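Local coordinates for type III export protein PSCE (Pseudomonas aeruginosa, PDB 2UWJ) that acts with PscG as a cytoplasmic chaperone of type III secretion, keeping the needle protein PscF from polymerising too early and supporting needle assembly, at residues S2-M5 / E9-L12; A21-R26 / G62-L67; Q28-E33 / R55-G60; R35-R40 / P44-F49. One frame throughout, in Å; residues are numbered along the deposited sequence.

How the contacts relate
The chain is a short helix, 7-12, followed by an antiparallel hairpin of two long helices, 18-40 and 44-68. Contact 1 closes first along the chain, where the leading loop meets helix 7-12. Contacts 2, 3 and 4 join the two long helices at successive levels: contact 4 lies within contact 3, and contact 3 within contact 2, as in a hairpin closed from its turn. Centres are about 10 Å apart for contacts 2 and 3, about 13 Å for 3 and 4, and about 35 Å for 1 and 4. Leu12 packs contact 1 against contact 2. A salt bridge ties contact 3 to contact 4. PscG lies within reach of all four, as expected of co-chaperones.

Contact 1: S2-M5 / E9-L12; sequences SHMM and ETRL
Met4 and Glu9 mark the closest backbone approach, with their CA atoms 5.7 Å apart. Segment 2-5 has no regular secondary structure, whereas 9-12 is helical. The arrangement is an N-terminal arm folded back on the short helix 7-12 that precedes the helical hairpin. Only three residues separate the two segments, so this is a local fold-back. The contact rests on packing, with no polar bond between the segments.

Met4 does most of the work. Its side chain is bent at the second and third torsions and curls against Glu9 and Thr10. The CG atom of Met4 sits 3.3 Å from CB of Glu9 and also lies close to the backbone N of Thr10. The methyl CE of Met4 turns back beside the same glutamate, 3.9 Å from Glu9 CB and 3.8 Å from Glu9 OE1. The two side chains meet at a slant. Thr10 adds the second wall: its hydroxyl OG1 stands 3.4 Å from CB of Met4.

The carboxylate of Glu9 has its polar partner between the segments, where OE2 is hydrogen-bonded to Thr6 OG1. That bond engages OE2, while Met4 CE lies by OE1. The side chain of Met5 leads away from the helix, and it packs on an aromatic side chain of another protein chain. Glu9 also packs on Gln19 of PscG. Met5 still passes near the carboxylate, with its CB 4.2 Å from OE2 of Glu9.

Contact 2: A21-R26 / G62-L67; sequences AALRQR and GILSQL
Apolar packing carries this contact, and Leu64 is at its centre. One methyl, CD2 of Leu64, does all the close touching. It lies against the backbone of the facing helix, 3.6 Å from N of Arg24 and 3.7 Å from CA of Arg24. CB of Arg24 is at 3.7 Å from the same Leu64 CD2, so the methyl presses into the root of the arginine. Leu23 closes the other part of the seat, with its CG 4.1 Å from Leu64 CD2. The leucine pair meets at a slant. In Leu64 the CG atom is anti to the backbone N (chi1 -179°), which sends CG and its two methyls toward helix 18-40. The backbones are nearest at Arg24 and Leu64, whose CA atoms are 7.4 Å apart.

The polar interactions found here run within a helix or to PscG; none joins the two segments. The long chain of Arg24 runs extended from CG to NE, and only its base takes part in the packing. Arg26 turns back along its own helix, where NE of Arg26 makes a weak hydrogen bond, 3.4 Å long, to Ala22 O. CD1 of Leu23 lies over one face of the Arg26 guanidinium, 4.0 Å above its plane and off-centre, near the edge of the group. NH1 of Arg26 forms a salt bridge with Glu8 of PscG, which also packs on Leu23.

Segment 21-26 lies within the predicted coiled coil. Together the segments join the two antiparallel arms of the hairpin, helices 18-40 and 44-68. Helix 7-12 covers this end, its Leu12 resting on Leu64 and Leu67.

Contact 3: Q28-E33 / R55-G60; sequences QAALAE and RALEGG
The tight part of this contact is where Leu57 plugs into the facing helix beside Ala30 and Leu31. The methyl CD1 of Leu57 reaches the backbone itself, 3.5 Å from C of Ala30 and 3.5 Å from N of Leu31. The small side chain of Ala30 probably helps to allow that approach. The CB of Ala30 lies 3.7 Å from CD1 of Leu57 and 3.9 Å from CD2 of Leu57, so both branches of the leucine touch it. Leu31 and Leu57 are also nearest in backbone, with CA atoms 6.0 Å apart.

Here helices 18-40 and 44-68 pair as an antiparallel helical hairpin; the axes of 28-33 and 55-60 come within 9.4 Å, and their N-to-C directions are 153° apart. Leu9 of PscG packs on Leu57, and Leu5 of PscG packs on Ala30.

The other side is looser and more polar. Leu31 and Glu58 lie nearly perpendicular, and the glutamate offers only its aliphatic CG, with Glu58 CG 3.8 Å from CD2 of Leu31. Beyond CG the Glu58 chain stays extended and carries the carboxylate past the leucine. There its OE2 forms a salt bridge with Arg35 NH2. A bound nickel ion lies about 3 Å from the Glu58 side chain.

Contact 4: R35-R40 / P44-F49; sequences RRELAR and PERFQF. Unlike the reference sequence in segment 44-49: Arg46 (reference His).
Glu37 and Arg46 form a salt bridge, the one polar bond between these segments. NE of Arg46 donates to OE1 of Glu37 over 2.7 Å. The N-H...O angle is 136°, so the bond is clearly bent. Glu37 OE1 lies at the edge of the guanidinium, close to its plane. The donor, however, comes from above the carboxylate, 38° out of that plane. The two flat groups are turned 51° against each other, and only NE of the guanidinium makes this bond. Glu37 reaches the arginine because its chain is extended. Arg46 is a histidine in the reference sequence; the bridge described is that of the deposited chain.

The segments flank the turn of the antiparallel hairpin, joining the end of helix 18-40 to the start of helix 44-68. Some backbone N-H groups are met within the helices: Ala39 N bonds to Arg35 O at 3.0 Å, and Phe49 N to Glu45 O at 3.1 Å.

NH1 of Arg46 sits over one face of the Phe49 ring, 3.0 Å above its plane and displaced from the ring centre. Next to the bridge the contact is apolar. Leu38 and Phe47 meet roughly at right angles, with Leu38 CD2 3.4 Å from Phe47 CD1. Leu38 also packs on Leu50 and Gln51.

Contact 1: S2-M5 / E9-L12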
loop_
_atom_site.group_PDB
_atom_site.type_symbol
_atom_site.label_atom_id
_atom_site.label_comp_id
_atom_site.label_asym_id
_atom_site.label_seq_id
_atom_site.Cartn_x
_atom_site.Cartn_y
_atom_site.Cartn_z
ATOM N N SER A 2 -6.495 -13.192 -7.723
ATOM C CA SER A 2 -6.824 -12.721 -9.082
ATOM C C SER A 2 -6.250 -11.320 -9.128
ATOM O O SER A 2 -5.418 -11.038 -9.986
ATOM C CB SER A 2 -8.338 -12.715 -9.350
ATOM O OG SER A 2 -8.595 -12.527 -10.744
ATOM N N HIS A 3 -6.689 -10.421 -8.251
ATOM C CA HIS A 3 -5.946 -9.194 -8.274
ATOM C C HIS A 3 -5.224 -8.625 -7.094
ATOM O O HIS A 3 -5.745 -7.858 -6.287
ATOM C CB HIS A 3 -6.603 -8.127 -9.075
ATOM C CG HIS A 3 -5.912 -8.003 -10.377
ATOM N ND1 HIS A 3 -5.453 -6.821 -10.867
ATOM C CD2 HIS A 3 -5.469 -8.953 -11.218
ATOM C CE1 HIS A 3 -4.753 -7.032 -11.961
ATOM N NE2 HIS A 3 -4.745 -8.326 -12.195
ATOM N N MET A 4 -3.945 -9.018 -7.110
ATOM C CA MET A 4 -2.886 -8.715 -6.166
ATOM C C MET A 4 -3.289 -8.518 -4.728
ATOM O O MET A 4 -3.920 -7.524 -4.375
ATOM C CB MET A 4 -2.076 -7.508 -6.633
ATOM C CG MET A 4 -1.004 -7.838 -7.633
ATOM S SD MET A 4 -1.640 -8.820 -8.966
ATOM C CE MET A 4 -1.017 -10.403 -8.579
ATOM N N MET A 5 -2.909 -9.480 -3.904
ATOM C CA MET A 5 -3.164 -9.405 -2.488
ATOM C C MET A 5 -2.148 -8.468 -1.830
ATOM O O MET A 5 -2.372 -8.036 -0.704
ATOM C CB MET A 5 -3.042 -10.779 -1.862
ATOM C CG MET A 5 -4.284 -11.644 -2.032
ATOM S SD MET A 5 -5.709 -10.818 -1.320
ATOM C CE MET A 5 -5.291 -10.666 0.297
ATOM N N GLU A 9 3.244 -7.307 -5.187
ATOM C CA GLU A 9 2.770 -7.977 -6.400
ATOM C C GLU A 9 2.293 -6.968 -7.457
ATOM O O GLU A 9 2.490 -7.176 -8.654
ATOM C CB GLU A 9 1.644 -8.968 -6.062
ATOM C CG GLU A 9 2.170 -10.178 -5.308
ATOM C CD GLU A 9 1.053 -10.973 -4.662
ATOM O OE1 GLU A 9 0.411 -11.794 -5.376
ATOM O OE2 GLU A 9 0.802 -10.741 -3.462
ATOM N N THR A 10 1.682 -5.861 -7.030
ATOM C CA THR A 10 1.263 -4.866 -8.035
ATOM C C THR A 10 2.542 -4.286 -8.663
ATOM O O THR A 10 2.673 -4.203 -9.899
ATOM C CB THR A 10 0.414 -3.764 -7.369
ATOM O OG1 THR A 10 -0.753 -4.376 -6.809
ATOM C CG2 THR A 10 -0.003 -2.687 -8.369
ATOM N N ARG A 11 3.497 -3.905 -7.821
ATOM C CA ARG A 11 4.762 -3.369 -8.307
ATOM C C ARG A 11 5.346 -4.336 -9.353
ATOM O O ARG A 11 5.766 -3.921 -10.435
ATOM C CB ARG A 11 5.729 -3.199 -7.136
ATOM C CG ARG A 11 6.543 -1.936 -7.101
ATOM C CD ARG A 11 6.598 -1.403 -5.633
ATOM N NE ARG A 11 7.278 -2.287 -4.666
ATOM C CZ ARG A 11 6.804 -2.629 -3.458
ATOM N NH1 ARG A 11 5.627 -2.180 -3.025
ATOM N NH2 ARG A 11 7.517 -3.417 -2.663
ATOM N N LEU A 12 5.342 -5.627 -9.046
ATOM C CA LEU A 12 5.873 -6.641 -9.964
ATOM C C LEU A 12 4.995 -6.952 -11.194
ATOM O O LEU A 12 5.446 -7.616 -12.108
ATOM C CB LEU A 12 6.105 -7.960 -9.205
ATOM C CG LEU A 12 7.056 -8.045 -8.022
ATOM C CD1 LEU A 12 6.865 -9.424 -7.353
ATOM C CD2 LEU A 12 8.507 -7.856 -8.457
#

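Contact 2: A21-R26 / G62-L67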
loop_
_atom_site.group_PDB
_atom_site.type_symbol
_atom_site.label_atom_id
_atom_site.label_comp_id
_atom_site.label_asym_id
_atom_site.label_seq_id
_atom_site.Cartn_x
_atom_site.Cartn_y
_atom_site.Cartn_z
ATOM N N ALA A 21 13.824 -7.561 -11.531
ATOM C CA ALA A 21 15.238 -7.813 -11.812
ATOM C C ALA A 21 16.069 -7.137 -10.766
ATOM O O ALA A 21 17.017 -7.733 -10.249
ATOM C CB ALA A 21 15.614 -7.289 -13.209
ATOM N N ALA A 22 15.713 -5.899 -10.431
ATOM C CA ALA A 22 16.442 -5.124 -9.430
ATOM C C ALA A 22 16.374 -5.775 -8.046
ATOM O O ALA A 22 17.384 -5.846 -7.329
ATOM C CB ALA A 22 15.892 -3.709 -9.334
ATOM N N LEU A 23 15.181 -6.233 -7.661
ATOM C CA LEU A 23 15.032 -6.865 -6.347
ATOM C C LEU A 23 15.863 -8.169 -6.313
ATOM O O LEU A 23 16.556 -8.434 -5.345
ATOM C CB LEU A 23 13.545 -7.169 -6.096
ATOM C CG LEU A 23 13.241 -7.913 -4.781
ATOM C CD1 LEU A 23 13.860 -7.224 -3.535
ATOM C CD2 LEU A 23 11.705 -7.919 -4.641
ATOM N N ARG A 24 15.771 -8.973 -7.374
ATOM C CA ARG A 24 16.514 -10.222 -7.439
ATOM C C ARG A 24 18.022 -9.973 -7.259
ATOM O O ARG A 24 18.694 -10.691 -6.525
ATOM C CB ARG A 24 16.276 -10.890 -8.788
ATOM C CG ARG A 24 17.145 -12.163 -9.028
ATOM C CD ARG A 24 16.875 -12.815 -10.416
ATOM N NE ARG A 24 17.434 -14.175 -10.474
ATOM C CZ ARG A 24 17.147 -15.112 -11.391
ATOM N NH1 ARG A 24 16.284 -14.870 -12.384
ATOM N NH2 ARG A 24 17.715 -16.318 -11.305
ATOM N N GLN A 25 18.551 -8.949 -7.929
ATOM C CA GLN A 25 19.971 -8.637 -7.814
ATOM C C GLN A 25 20.351 -8.255 -6.416
ATOM O O GLN A 25 21.394 -8.676 -5.914
ATOM C CB GLN A 25 20.360 -7.508 -8.790
ATOM C CG GLN A 25 20.427 -8.015 -10.222
ATOM C CD GLN A 25 20.726 -6.903 -11.241
ATOM O OE1 GLN A 25 20.571 -5.712 -10.951
ATOM N NE2 GLN A 25 21.146 -7.300 -12.438
ATOM N N ARG A 26 19.509 -7.466 -5.755
ATOM C CA ARG A 26 19.818 -7.052 -4.391
ATOM C C ARG A 26 19.816 -8.265 -3.434
ATOM O O ARG A 26 20.641 -8.354 -2.528
ATOM C CB ARG A 26 18.781 -6.056 -3.894
ATOM C CG ARG A 26 18.896 -4.718 -4.556
ATOM C CD ARG A 26 17.891 -3.783 -3.936
ATOM N NE ARG A 26 16.637 -3.821 -4.678
ATOM C CZ ARG A 26 15.467 -3.502 -4.152
ATOM N NH1 ARG A 26 15.432 -3.142 -2.879
ATOM N NH2 ARG A 26 14.367 -3.501 -4.907
ATOM N N GLY A 62 13.320 -17.517 -3.786
ATOM C CA GLY A 62 12.389 -18.557 -4.187
ATOM C C GLY A 62 10.962 -17.975 -4.315
ATOM O O GLY A 62 10.227 -18.277 -5.239
ATOM N N ILE A 63 10.543 -17.127 -3.396
ATOM C CA ILE A 63 9.198 -16.569 -3.556
ATOM C C ILE A 63 9.182 -15.665 -4.824
ATOM O O ILE A 63 8.270 -15.758 -5.635
ATOM C CB ILE A 63 8.813 -15.785 -2.309
ATOM C CG1 ILE A 63 8.643 -16.798 -1.129
ATOM C CG2 ILE A 63 7.528 -14.871 -2.620
ATOM C CD1 ILE A 63 8.666 -16.168 0.233
ATOM N N LEU A 64 10.201 -14.816 -5.003
ATOM C CA LEU A 64 10.249 -13.909 -6.163
ATOM C C LEU A 64 10.143 -14.681 -7.485
ATOM O O LEU A 64 9.402 -14.289 -8.391
ATOM C CB LEU A 64 11.532 -13.100 -6.158
ATOM C CG LEU A 64 11.674 -12.086 -7.318
ATOM C CD1 LEU A 64 10.475 -11.058 -7.334
ATOM C CD2 LEU A 64 13.022 -11.315 -7.085
ATOM N N SER A 65 10.837 -15.801 -7.570
ATOM C CA SER A 65 10.765 -16.632 -8.765
ATOM C C SER A 65 9.365 -17.105 -9.013
ATOM O O SER A 65 8.901 -17.078 -10.145
ATOM C CB SER A 65 11.661 -17.863 -8.657
ATOM O OG SER A 65 12.996 -17.446 -8.752
ATOM N N GLN A 66 8.688 -17.561 -7.974
ATOM C CA GLN A 66 7.305 -18.017 -8.142
ATOM C C GLN A 66 6.341 -16.852 -8.468
ATOM O O GLN A 66 5.380 -17.014 -9.242
ATOM C CB GLN A 66 6.825 -18.732 -6.879
ATOM C CG GLN A 66 5.870 -19.897 -7.190
ATOM C CD GLN A 66 4.457 -19.678 -6.663
ATOM O OE1 GLN A 66 3.743 -18.755 -7.080
ATOM N NE2 GLN A 66 4.037 -20.539 -5.747
ATOM N N LEU A 67 6.575 -15.675 -7.890
ATOM C CA LEU A 67 5.686 -14.539 -8.177
ATOM C C LEU A 67 5.824 -14.012 -9.634
ATOM O O LEU A 67 4.880 -13.452 -10.203
ATOM C CB LEU A 67 5.970 -13.370 -7.197
ATOM C CG LEU A 67 5.683 -13.640 -5.691
ATOM C CD1 LEU A 67 5.933 -12.350 -4.858
ATOM C CD2 LEU A 67 4.248 -14.068 -5.510
#

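Contact 3: Q28-E33 / R55-G60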
loop_
_atom_site.group_PDB
_atom_site.type_symbol
_atom_site.label_atom_id
_atom_site.label_comp_id
_atom_site.label_asym_id
_atom_site.label_seq_id
_atom_site.Cartn_x
_atom_site.Cartn_y
_atom_site.Cartn_z
ATOM N N GLN A 28 20.318 -11.498 -4.298
ATOM C CA GLN A 28 21.496 -12.325 -4.656
ATOM C C GLN A 28 22.785 -11.713 -4.104
ATOM O O GLN A 28 23.622 -12.418 -3.538
ATOM C CB GLN A 28 21.598 -12.463 -6.162
ATOM C CG GLN A 28 20.430 -13.182 -6.768
ATOM C CD GLN A 28 20.540 -13.224 -8.278
ATOM O OE1 GLN A 28 20.966 -12.245 -8.880
ATOM N NE2 GLN A 28 20.157 -14.357 -8.900
ATOM N N ALA A 29 22.925 -10.392 -4.220
ATOM C CA ALA A 29 24.119 -9.730 -3.691
ATOM C C ALA A 29 24.195 -9.952 -2.189
ATOM O O ALA A 29 25.262 -10.309 -1.677
ATOM C CB ALA A 29 24.104 -8.215 -4.002
ATOM N N ALA A 30 23.080 -9.736 -1.466
ATOM C CA ALA A 30 23.083 -9.944 -0.019
ATOM C C ALA A 30 23.343 -11.437 0.331
ATOM O O ALA A 30 24.036 -11.756 1.311
ATOM C CB ALA A 30 21.722 -9.456 0.614
ATOM N N LEU A 31 22.820 -12.358 -0.457
ATOM C CA LEU A 31 23.039 -13.769 -0.149
ATOM C C LEU A 31 24.531 -14.140 -0.381
ATOM O O LEU A 31 25.129 -14.936 0.378
ATOM C CB LEU A 31 22.156 -14.640 -1.026
ATOM C CG LEU A 31 22.389 -16.148 -0.921
ATOM C CD1 LEU A 31 22.188 -16.651 0.534
ATOM C CD2 LEU A 31 21.460 -16.850 -1.935
ATOM N N ALA A 32 25.141 -13.556 -1.410
ATOM C CA ALA A 32 26.573 -13.867 -1.681
ATOM C C ALA A 32 27.478 -13.329 -0.542
ATOM O O ALA A 32 28.404 -14.017 -0.115
ATOM C CB ALA A 32 27.001 -13.299 -3.082
ATOM N N GLU A 33 27.182 -12.141 -0.012
ATOM C CA GLU A 33 27.976 -11.588 1.081
ATOM C C GLU A 33 27.812 -12.469 2.280
ATOM O O GLU A 33 28.750 -12.713 3.037
ATOM C CB GLU A 33 27.523 -10.186 1.499
ATOM C CG GLU A 33 27.505 -9.146 0.407
ATOM C CD GLU A 33 27.179 -7.742 0.935
ATOM O OE1 GLU A 33 26.533 -7.628 2.010
ATOM O OE2 GLU A 33 27.561 -6.749 0.269
ATOM N N ARG A 55 19.082 -18.265 4.853
ATOM C CA ARG A 55 17.873 -18.984 4.475
ATOM C C ARG A 55 16.726 -18.012 4.161
ATOM O O ARG A 55 15.882 -18.305 3.309
ATOM C CB ARG A 55 17.483 -19.964 5.571
ATOM C CG ARG A 55 18.429 -21.233 5.667
ATOM C CD ARG A 55 17.881 -22.075 6.818
ATOM N NE ARG A 55 18.865 -22.956 7.440
ATOM C CZ ARG A 55 19.220 -22.916 8.726
ATOM N NH1 ARG A 55 18.683 -22.024 9.587
ATOM N NH2 ARG A 55 20.114 -23.789 9.156
ATOM N N ALA A 56 16.686 -16.879 4.859
ATOM C CA ALA A 56 15.626 -15.873 4.599
ATOM C C ALA A 56 15.790 -15.313 3.199
ATOM O O ALA A 56 14.839 -15.138 2.469
ATOM C CB ALA A 56 15.720 -14.736 5.593
ATOM N N LEU A 57 17.035 -15.034 2.826
ATOM C CA LEU A 57 17.332 -14.502 1.498
ATOM C C LEU A 57 17.033 -15.537 0.416
ATOM O O LEU A 57 16.437 -15.198 -0.627
ATOM C CB LEU A 57 18.808 -14.061 1.446
ATOM C CG LEU A 57 19.119 -12.761 2.182
ATOM C CD1 LEU A 57 20.709 -12.594 2.297
ATOM C CD2 LEU A 57 18.499 -11.589 1.410
ATOM N N GLU A 58 17.449 -16.789 0.641
ATOM C CA GLU A 58 17.150 -17.865 -0.330
ATOM C C GLU A 58 15.613 -18.004 -0.418
ATOM O O GLU A 58 15.091 -18.263 -1.484
ATOM C CB GLU A 58 17.703 -19.204 0.142
ATOM C CG GLU A 58 19.192 -19.330 -0.089
ATOM C CD GLU A 58 19.799 -20.519 0.629
ATOM O OE1 GLU A 58 19.121 -21.151 1.485
ATOM O OE2 GLU A 58 20.980 -20.794 0.333
ATOM N N GLY A 59 14.912 -17.868 0.721
ATOM C CA GLY A 59 13.449 -17.948 0.664
ATOM C C GLY A 59 12.863 -16.790 -0.170
ATOM O O GLY A 59 11.910 -16.961 -0.958
ATOM N N GLY A 60 13.417 -15.595 0.018
ATOM C CA GLY A 60 12.952 -14.446 -0.761
ATOM C C GLY A 60 13.126 -14.654 -2.261
ATOM O O GLY A 60 12.258 -14.284 -3.057
#

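Contact 4: R35-R40 / P44-F49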
loop_
_atom_site.group_PDB
_atom_site.type_symbol
_atom_site.label_atom_id
_atom_site.label_comp_id
_atom_site.label_asym_id
_atom_site.label_seq_id
_atom_site.Cartn_x
_atom_site.Cartn_y
_atom_site.Cartn_z
ATOM N N ARG A 35 27.154 -15.701 2.341
ATOM C CA ARG A 35 27.884 -16.955 2.155
ATOM C C ARG A 35 29.394 -16.721 2.295
ATOM O O ARG A 35 30.105 -17.563 2.828
ATOM C CB ARG A 35 27.552 -17.556 0.794
ATOM C CG ARG A 35 26.188 -18.260 0.772
ATOM C CD ARG A 35 25.815 -18.619 -0.630
ATOM N NE ARG A 35 24.551 -19.359 -0.700
ATOM C CZ ARG A 35 23.816 -19.490 -1.808
ATOM N NH1 ARG A 35 24.224 -18.922 -2.934
ATOM N NH2 ARG A 35 22.675 -20.191 -1.797
ATOM N N ARG A 36 29.865 -15.582 1.824
ATOM C CA ARG A 36 31.291 -15.263 1.973
ATOM C C ARG A 36 31.635 -15.145 3.463
ATOM O O ARG A 36 32.620 -15.723 3.928
ATOM C CB ARG A 36 31.650 -13.960 1.238
ATOM C CG ARG A 36 31.585 -14.070 -0.283
ATOM C CD ARG A 36 32.301 -12.872 -0.969
ATOM N NE ARG A 36 31.719 -11.586 -0.577
ATOM C CZ ARG A 36 30.716 -10.986 -1.219
ATOM N NH1 ARG A 36 30.188 -11.547 -2.298
ATOM N NH2 ARG A 36 30.218 -9.841 -0.755
ATOM N N GLU A 37 30.825 -14.437 4.239
ATOM C CA GLU A 37 31.118 -14.303 5.657
ATOM C C GLU A 37 31.042 -15.661 6.412
ATOM O O GLU A 37 31.813 -15.911 7.347
ATOM C CB GLU A 37 30.216 -13.242 6.322
ATOM C CG GLU A 37 30.614 -13.020 7.775
ATOM C CD GLU A 37 29.813 -11.964 8.504
ATOM O OE1 GLU A 37 29.943 -11.864 9.757
ATOM O OE2 GLU A 37 29.058 -11.228 7.853
ATOM N N LEU A 38 30.139 -16.539 5.993
ATOM C CA LEU A 38 30.002 -17.838 6.616
ATOM C C LEU A 38 31.277 -18.624 6.334
ATOM O O LEU A 38 31.785 -19.337 7.200
ATOM C CB LEU A 38 28.805 -18.602 6.023
ATOM C CG LEU A 38 27.493 -18.312 6.805
ATOM C CD1 LEU A 38 26.331 -18.632 5.857
ATOM C CD2 LEU A 38 27.444 -19.095 8.158
ATOM N N ALA A 39 31.774 -18.502 5.109
ATOM C CA ALA A 39 32.978 -19.209 4.675
ATOM C C ALA A 39 34.220 -18.772 5.470
ATOM O O ALA A 39 35.123 -19.568 5.688
ATOM C CB ALA A 39 33.191 -18.997 3.182
ATOM N N ARG A 40 34.271 -17.524 5.915
ATOM C CA ARG A 40 35.425 -17.081 6.696
ATOM C C ARG A 40 35.432 -17.705 8.082
ATOM O O ARG A 40 36.481 -17.738 8.718
ATOM C CB ARG A 40 35.451 -15.562 6.827
ATOM C CG ARG A 40 35.798 -14.863 5.533
ATOM C CD ARG A 40 36.037 -13.378 5.791
ATOM N NE ARG A 40 35.654 -13.054 7.160
ATOM C CZ ARG A 40 34.763 -12.120 7.494
ATOM N NH1 ARG A 40 34.154 -11.395 6.537
ATOM N NH2 ARG A 40 34.478 -11.920 8.788
ATOM N N PRO A 44 30.088 -18.954 16.919
ATOM C CA PRO A 44 28.819 -19.700 16.860
ATOM C C PRO A 44 27.499 -18.918 16.858
ATOM O O PRO A 44 26.506 -19.332 16.218
ATOM C CB PRO A 44 28.922 -20.674 18.045
ATOM C CG PRO A 44 29.674 -19.890 19.061
ATOM C CD PRO A 44 30.781 -19.217 18.200
ATOM N N GLU A 45 27.482 -17.804 17.580
ATOM C CA GLU A 45 26.298 -16.964 17.656
ATOM C C GLU A 45 26.077 -16.337 16.271
ATOM O O GLU A 45 24.975 -16.396 15.723
ATOM C CB GLU A 45 26.500 -15.866 18.713
ATOM C CG GLU A 45 25.248 -15.078 19.082
ATOM C CD GLU A 45 25.532 -13.926 20.066
ATOM O OE1 GLU A 45 26.196 -14.155 21.108
ATOM O OE2 GLU A 45 25.066 -12.803 19.798
ATOM N N ARG A 46 27.150 -15.802 15.679
ATOM C CA ARG A 46 27.077 -15.142 14.383
ATOM C C ARG A 46 26.751 -16.166 13.316
ATOM O O ARG A 46 26.101 -15.865 12.313
ATOM C CB ARG A 46 28.422 -14.480 14.060
ATOM C CG ARG A 46 28.358 -13.033 13.559
ATOM C CD ARG A 46 28.291 -12.973 12.048
ATOM N NE ARG A 46 27.881 -11.687 11.473
ATOM C CZ ARG A 46 26.771 -11.018 11.789
ATOM N NH1 ARG A 46 25.931 -11.476 12.714
ATOM N NH2 ARG A 46 26.452 -9.917 11.119
ATOM N N PHE A 47 27.226 -17.379 13.525
ATOM C CA PHE A 47 27.002 -18.422 12.535
ATOM C C PHE A 47 25.507 -18.792 12.434
ATOM O O PHE A 47 24.995 -18.992 11.348
ATOM C CB PHE A 47 27.778 -19.663 12.909
ATOM C CG PHE A 47 27.487 -20.841 12.024
ATOM C CD1 PHE A 47 28.197 -21.032 10.852
ATOM C CD2 PHE A 47 26.472 -21.742 12.362
ATOM C CE1 PHE A 47 27.909 -22.111 10.011
ATOM C CE2 PHE A 47 26.175 -22.808 11.548
ATOM C CZ PHE A 47 26.906 -22.995 10.358
ATOM N N GLN A 48 24.852 -18.924 13.579
ATOM C CA GLN A 48 23.427 -19.279 13.598
ATOM C C GLN A 48 22.652 -18.087 12.980
ATOM O O GLN A 48 21.711 -18.255 12.220
ATOM C CB GLN A 48 22.969 -19.545 15.046
ATOM C CG GLN A 48 21.467 -19.384 15.315
ATOM C CD GLN A 48 20.561 -20.442 14.618
ATOM O OE1 GLN A 48 20.982 -21.586 14.378
ATOM N NE2 GLN A 48 19.297 -20.062 14.328
ATOM N N PHE A 49 23.086 -16.886 13.301
ATOM C CA PHE A 49 22.477 -15.650 12.764
ATOM C C PHE A 49 22.630 -15.596 11.236
ATOM O O PHE A 49 21.646 -15.384 10.511
ATOM C CB PHE A 49 23.178 -14.485 13.459
ATOM C CG PHE A 49 22.714 -13.126 13.073
ATOM C CD1 PHE A 49 23.148 -12.531 11.895
ATOM C CD2 PHE A 49 21.992 -12.343 13.998
ATOM C CE1 PHE A 49 22.888 -11.158 11.646
ATOM C CE2 PHE A 49 21.724 -10.971 13.764
ATOM C CZ PHE A 49 22.177 -10.381 12.589
#